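ABC-type phosphate transport system, periplasmic component (Lactobacillus brevis, PDB 4ECF) probably serves as the phosphate-binding receptor of a PstSACB-type ABC importer, which carries phosphate across the cytoplasmic membrane. Local coordinates at residues A135-F140 and I170-F175; P192-V197 and G241-D246. One frame throughout, in Å; residues are numbered along the deposited sequence. Where two conformers were deposited one is given.

Contact 1. Residues A135-F140 and I170-F175; sequences ATFEQF and ISYVAF. With EDO (1,2-ethanediol), chain L.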
loop_
_atom_site.group_PDB
_atom_site.type_symbol
_atom_site.label_atom_id
_atom_site.label_comp_id
_atom_site.label_asym_id
_atom_site.label_seq_id
_atom_site.Cartn_x
_atom_site.Cartn_y
_atom_site.Cartn_z
ATOM N N ALA A 135 -0.739 -3.883 7.781
ATOM C CA ALA A 135 -0.851 -3.033 8.961
ATOM C C ALA A 135 -1.952 -2.001 8.815
ATOM O O ALA A 135 -2.729 -1.753 9.727
ATOM C CB ALA A 135 0.491 -2.384 9.275
ATOM N N THR A 136 -2.017 -1.394 7.630
ATOM C CA THR A 136 -2.994 -0.326 7.366
ATOM C C THR A 136 -4.391 -0.895 7.342
ATOM O O THR A 136 -5.335 -0.317 7.907
ATOM C CB THR A 136 -2.645 0.414 6.043
ATOM O OG1 THR A 136 -1.334 0.979 6.175
ATOM C CG2 THR A 136 -3.626 1.546 5.829
ATOM N N PHE A 137 -4.514 -2.091 6.774
ATOM C CA PHE A 137 -5.807 -2.746 6.624
ATOM C C PHE A 137 -6.345 -3.159 8.010
ATOM O O PHE A 137 -7.515 -2.891 8.352
ATOM C CB PHE A 137 -5.704 -3.944 5.672
ATOM C CG PHE A 137 -7.024 -4.645 5.441
ATOM C CD1 PHE A 137 -7.996 -4.056 4.654
ATOM C CD2 PHE A 137 -7.297 -5.897 6.015
ATOM C CE1 PHE A 137 -9.208 -4.699 4.398
ATOM C CE2 PHE A 137 -8.522 -6.529 5.782
ATOM C CZ PHE A 137 -9.462 -5.938 4.971
ATOM N N GLU A 138 -5.471 -3.713 8.842
ATOM C CA GLU A 138 -5.903 -4.112 10.211
ATOM C C GLU A 138 -6.330 -2.904 11.041
ATOM O O GLU A 138 -7.363 -2.939 11.719
ATOM C CB GLU A 138 -4.817 -4.990 10.896
ATOM C CG GLU A 138 -4.637 -6.334 10.140
ATOM C CD GLU A 138 -3.845 -7.446 10.839
ATOM O OE1 GLU A 138 -3.022 -7.135 11.715
ATOM O OE2 GLU A 138 -4.007 -8.638 10.462
ATOM N N GLN A 139 -5.543 -1.816 10.966
ATOM C CA GLN A 139 -5.834 -0.656 11.757
ATOM C C GLN A 139 -7.114 0.074 11.278
ATOM O O GLN A 139 -7.969 0.411 12.087
ATOM C CB GLN A 139 -4.639 0.286 11.785
ATOM C CG GLN A 139 -4.913 1.575 12.546
ATOM C CD GLN A 139 -3.633 2.337 12.888
ATOM O OE1 GLN A 139 -2.550 2.054 12.343
ATOM N NE2 GLN A 139 -3.750 3.295 13.809
ATOM N N PHE A 140 -7.212 0.357 9.972
ATOM C CA PHE A 140 -8.259 1.232 9.470
ATOM C C PHE A 140 -9.435 0.541 8.796
ATOM O O PHE A 140 -10.505 1.160 8.605
ATOM C CB PHE A 140 -7.624 2.294 8.543
ATOM C CG PHE A 140 -6.616 3.161 9.240
ATOM C CD1 PHE A 140 -7.041 4.126 10.131
ATOM C CD2 PHE A 140 -5.258 3.007 9.023
ATOM C CE1 PHE A 140 -6.131 4.899 10.819
ATOM C CE2 PHE A 140 -4.330 3.774 9.713
ATOM C CZ PHE A 140 -4.771 4.721 10.609
ATOM N N ILE A 170 -10.781 -13.894 -0.392
ATOM C CA ILE A 170 -10.701 -12.484 -0.094
ATOM C C ILE A 170 -9.312 -12.095 0.414
ATOM O O ILE A 170 -8.701 -12.797 1.166
ATOM C CB ILE A 170 -11.815 -12.081 0.904
ATOM C CG1 ILE A 170 -11.772 -10.593 1.191
ATOM C CG2 ILE A 170 -11.731 -12.922 2.203
ATOM C CD1 ILE A 170 -12.969 -10.049 1.981
ATOM N N SER A 171 -8.859 -10.913 0.005
ATOM C CA SER A 171 -7.608 -10.321 0.496
ATOM C C SER A 171 -7.730 -8.803 0.421
ATOM O O SER A 171 -8.836 -8.247 0.379
ATOM C CB SER A 171 -6.388 -10.814 -0.268
ATOM O OG SER A 171 -5.195 -10.533 0.456
ATOM N N TYR A 172 -6.587 -8.167 0.475
ATOM C CA TYR A 172 -6.518 -6.701 0.437
ATOM C C TYR A 172 -5.323 -6.298 -0.397
ATOM O O TYR A 172 -4.278 -6.945 -0.331
ATOM C CB TYR A 172 -6.447 -6.162 1.868
ATOM C CG TYR A 172 -5.581 -6.957 2.769
ATOM C CD1 TYR A 172 -4.221 -6.764 2.803
ATOM C CD2 TYR A 172 -6.098 -8.023 3.530
ATOM C CE1 TYR A 172 -3.396 -7.520 3.618
ATOM C CE2 TYR A 172 -5.295 -8.781 4.352
ATOM C CZ TYR A 172 -3.919 -8.535 4.395
ATOM O OH TYR A 172 -3.108 -9.301 5.213
ATOM N N VAL A 173 -5.443 -5.171 -1.125
ATOM C CA VAL A 173 -4.400 -4.708 -1.997
ATOM C C VAL A 173 -4.538 -3.221 -2.250
ATOM O O VAL A 173 -5.633 -2.644 -2.165
ATOM C CB VAL A 173 -4.384 -5.482 -3.346
ATOM C CG1 VAL A 173 -5.489 -5.002 -4.305
ATOM C CG2 VAL A 173 -2.983 -5.531 -3.916
ATOM N N ALA A 174 -3.396 -2.612 -2.495
ATOM C CA ALA A 174 -3.353 -1.183 -2.891
ATOM C C ALA A 174 -4.202 -0.940 -4.157
ATOM O O ALA A 174 -4.241 -1.761 -5.051
ATOM C CB ALA A 174 -1.893 -0.763 -3.119
ATOM N N PHE A 175 -4.843 0.242 -4.255
ATOM C CA PHE A 175 -5.719 0.585 -5.374
ATOM C C PHE A 175 -5.158 0.326 -6.811
ATOM O O PHE A 175 -5.869 -0.229 -7.675
ATOM C CB PHE A 175 -6.112 2.081 -5.292
ATOM C CG PHE A 175 -7.204 2.431 -4.294
ATOM C CD1 PHE A 175 -7.667 1.559 -3.317
ATOM C CD2 PHE A 175 -7.708 3.721 -4.284
ATOM C CE1 PHE A 175 -8.649 1.956 -2.418
ATOM C CE2 PHE A 175 -8.707 4.105 -3.389
ATOM C CZ PHE A 175 -9.147 3.235 -2.454
HETATM C C1 EDO L . -12.703 0.201 10.968
HETATM O O1 EDO L . -11.313 0.249 11.387
HETATM C C2 EDO L . -13.536 1.283 11.665
HETATM O O2 EDO L . -14.429 0.751 12.663
#

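Contact 2. Residues P192-V197 and G241-D246; sequences PTEVNV and GYLSPD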
loop_
_atom_site.group_PDB
_atom_site.type_symbol
_atom_site.label_atom_id
_atom_site.label_comp_id
_atom_site.label_asym_id
_atom_site.label_seq_id
_atom_site.Cartn_x
_atom_site.Cartn_y
_atom_site.Cartn_z
ATOM N N PRO A 192 -14.279 2.379 -3.004
ATOM C CA PRO A 192 -12.827 2.631 -2.905
ATOM C C PRO A 192 -12.402 3.496 -4.101
ATOM O O PRO A 192 -11.850 2.984 -5.065
ATOM C CB PRO A 192 -12.215 1.240 -2.970
ATOM C CG PRO A 192 -13.232 0.376 -3.686
ATOM C CD PRO A 192 -14.587 0.983 -3.347
ATOM N N THR A 193 -12.664 4.795 -3.978
ATOM C CA THR A 193 -12.355 5.793 -4.995
ATOM C C THR A 193 -11.351 6.832 -4.444
ATOM O O THR A 193 -11.238 7.039 -3.218
ATOM C CB THR A 193 -13.626 6.511 -5.452
ATOM O OG1 THR A 193 -14.182 7.301 -4.392
ATOM C CG2 THR A 193 -14.669 5.538 -5.994
ATOM N N GLU A 194 -10.701 7.534 -5.371
ATOM C CA GLU A 194 -9.783 8.616 -5.023
ATOM C C GLU A 194 -10.489 9.691 -4.218
ATOM O O GLU A 194 -10.013 10.096 -3.178
ATOM C CB GLU A 194 -9.227 9.251 -6.320
ATOM C CG GLU A 194 -8.551 10.613 -6.090
ATOM C CD GLU A 194 -8.198 11.367 -7.365
ATOM O OE1 GLU A 194 -9.128 11.842 -8.076
ATOM O OE2 GLU A 194 -6.982 11.523 -7.619
ATOM N N VAL A 195 -11.665 10.134 -4.668
ATOM C CA VAL A 195 -12.370 11.205 -3.972
ATOM C C VAL A 195 -12.682 10.802 -2.551
ATOM O O VAL A 195 -12.537 11.584 -1.606
ATOM C CB VAL A 195 -13.638 11.693 -4.740
ATOM C CG1 VAL A 195 -14.664 10.585 -4.915
ATOM C CG2 VAL A 195 -14.243 12.919 -4.074
ATOM N N ASN A 196 -13.102 9.547 -2.370
ATOM C CA ASN A 196 -13.442 9.124 -1.021
ATOM C C ASN A 196 -12.206 9.049 -0.095
ATOM O O ASN A 196 -12.328 9.177 1.109
ATOM C CB ASN A 196 -14.191 7.799 -1.065
ATOM C CG ASN A 196 -15.654 7.949 -1.534
ATOM O OD1 ASN A 196 -16.237 9.037 -1.466
ATOM N ND2 ASN A 196 -16.242 6.851 -1.979
ATOM N N VAL A 197 -11.017 8.776 -0.641
ATOM C CA VAL A 197 -9.799 8.800 0.191
ATOM C C VAL A 197 -9.509 10.261 0.589
ATOM O O VAL A 197 -9.196 10.542 1.754
ATOM C CB VAL A 197 -8.597 8.206 -0.584
ATOM C CG1 VAL A 197 -7.296 8.482 0.178
ATOM C CG2 VAL A 197 -8.751 6.703 -0.810
ATOM N N GLY A 241 -2.731 5.616 -9.944
ATOM C CA GLY A 241 -3.728 5.289 -8.957
ATOM C C GLY A 241 -3.532 5.873 -7.579
ATOM O O GLY A 241 -4.402 5.719 -6.737
ATOM N N TYR A 242 -2.425 6.587 -7.364
ATOM C CA TYR A 242 -2.145 7.197 -6.089
ATOM C C TYR A 242 -2.739 8.595 -6.043
ATOM O O TYR A 242 -3.147 9.150 -7.083
ATOM C CB TYR A 242 -0.619 7.338 -5.904
ATOM C CG TYR A 242 0.160 6.058 -6.002
ATOM C CD1 TYR A 242 0.592 5.572 -7.234
ATOM C CD2 TYR A 242 0.493 5.339 -4.867
ATOM C CE1 TYR A 242 1.313 4.406 -7.342
ATOM C CE2 TYR A 242 1.225 4.182 -4.963
ATOM C CZ TYR A 242 1.659 3.714 -6.189
ATOM O OH TYR A 242 2.391 2.573 -6.321
ATOM N N LEU A 243 -2.751 9.170 -4.853
ATOM C CA LEU A 243 -3.105 10.569 -4.649
ATOM C C LEU A 243 -1.838 11.352 -4.366
ATOM O O LEU A 243 -0.957 10.921 -3.615
ATOM C CB LEU A 243 -4.106 10.722 -3.489
ATOM C CG LEU A 243 -5.505 10.197 -3.726
ATOM C CD1 LEU A 243 -5.587 8.688 -3.612
ATOM C CD2 LEU A 243 -6.476 10.782 -2.744
ATOM N N SER A 244 -1.689 12.514 -5.026
ATOM C CA SER A 244 -0.688 13.474 -4.608
ATOM C C SER A 244 -1.128 14.005 -3.245
ATOM O O SER A 244 -2.307 14.267 -3.047
ATOM C CB SER A 244 -0.580 14.633 -5.603
ATOM O OG SER A 244 0.277 15.607 -5.045
ATOM N N PRO A 245 -0.196 14.203 -2.300
ATOM C CA PRO A 245 -0.642 14.676 -0.980
ATOM C C PRO A 245 -1.439 15.989 -0.962
ATOM O O PRO A 245 -2.321 16.137 -0.128
ATOM C CB PRO A 245 0.690 14.766 -0.195
ATOM C CG PRO A 245 1.529 13.709 -0.832
ATOM C CD PRO A 245 1.262 13.936 -2.284
ATOM N N ASP A 246 -1.188 16.896 -1.906
ATOM C CA ASP A 246 -1.964 18.133 -2.022
ATOM C C ASP A 246 -3.443 17.934 -2.393
ATOM O O ASP A 246 -4.202 18.875 -2.307
ATOM C CB ASP A 246 -1.371 19.009 -3.126
ATOM C CG ASP A 246 -1.561 18.382 -4.499
ATOM O OD1 ASP A 246 -0.773 17.476 -4.829
ATOM O OD2 ASP A 246 -2.500 18.766 -5.238
#

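Contact 1. Residues A135-F140 and I170-F175
Phe137 of helix 132-140 and Tyr172 of strand 169-174 form an offset aromatic stack, one point where a helix packs on the mixed sheet of this periplasmic-binding-protein fold. Phe137 carries the contact from the helix side. With CG anti to the backbone N (chi1 -178°), its ring reaches from the helix to the strand, where Tyr172 lies against one face, the ring centroids 4.6 Å apart and the planes tilted by 19°. The offset brings Tyr172 CB over the face of the Phe137 ring, 3.9 Å from its centroid and 14° off the normal, a CH-pi contact. In return, Phe137 CB lies over one face of the Tyr172 ring, set toward its rim, while Ser171 OG lies over the opposite face. Phe105, from helix 98-105, adds an edge-to-face partner for Phe137. Next in sequence, Glu138 forms salt bridges with Arg134 and Arg146. At Phe140, the last residue of the helix, the carbonyl O accepts a weak hydrogen bond from O1 of an ethanediol, probably a remnant of the crystallisation liquor. On the strand side, the hydroxyl of the buried Tyr172 is bonded to Asn126 ND2 and Arg127 N, which should restrict movement of the stacked ring. The closest approach is Tyr172 CD2, set toward the rim of the Phe137 face, 3.5 Å from Phe137 CD2.

Contact 2. Residues P192-V197 and G241-D246
A small apolar contact joins the first turn of helix 194-198 to the loop between helix 230-239 and strand 250-252, with Leu243 as its centre. The CA atoms of Glu194 and Leu243 are 7.0 Å apart, and no hydrogen bond crosses between the segments. Leu243 faces the helix, and its CD2 lies against Val197 CG1 at 3.8 Å and Glu194 O at 3.6 Å. Its CG lies 3.9 Å from Glu194 CG. Glu194 contributes its aliphatic stem, its extended chain carrying the carboxylate onward to Gln247 NE2, which binds OE2. Val197 presents CG1 because that methyl stands anti to its backbone N (chi1 169°). An alanine in place of Leu243 would probably open a gap beside Val197 CG1 and strip the stem of Glu194 of its apolar cover. The helix turn is fixed at its start by Thr193, the N-cap, whose OG1 accepts from Asn196 N at 3.2 Å with an N-H...O angle of 155°. On the other side, Gly241, with a positive phi of 103°, closes helix 230-239 in a Schellman motif two residues before Leu243. Strand 73-87 touches both segments: Leu243 is bonded to Val80 through the backbone, Val197 packs on the Val80 side chain and on Trp205 of strand 205-213, and Tyr242 rests on Ala79 and Val81.

Both contacts border strand 73-87, which pairs antiparallel with strand 169-174 of contact 1 and meets both segments of contact 2. Their touching residues differ in setting: those of contact 1 are all buried, its centre about 8 Å from the centre of the chain, whereas contact 2 lies about 12 Å from that centre and includes the exposed Glu194. Contact 1 joins helix to strand through aromatic faces; contact 2 joins a short helix to a loop through aliphatic groups. Their centres are about 15 Å apart. Phe175, in segment 170-175 but outside the aromatic stack, touches contact 2: its CE2 lies 3.7 Å from Val197 CG2 and its CZ 3.7 Å from Pro192 C.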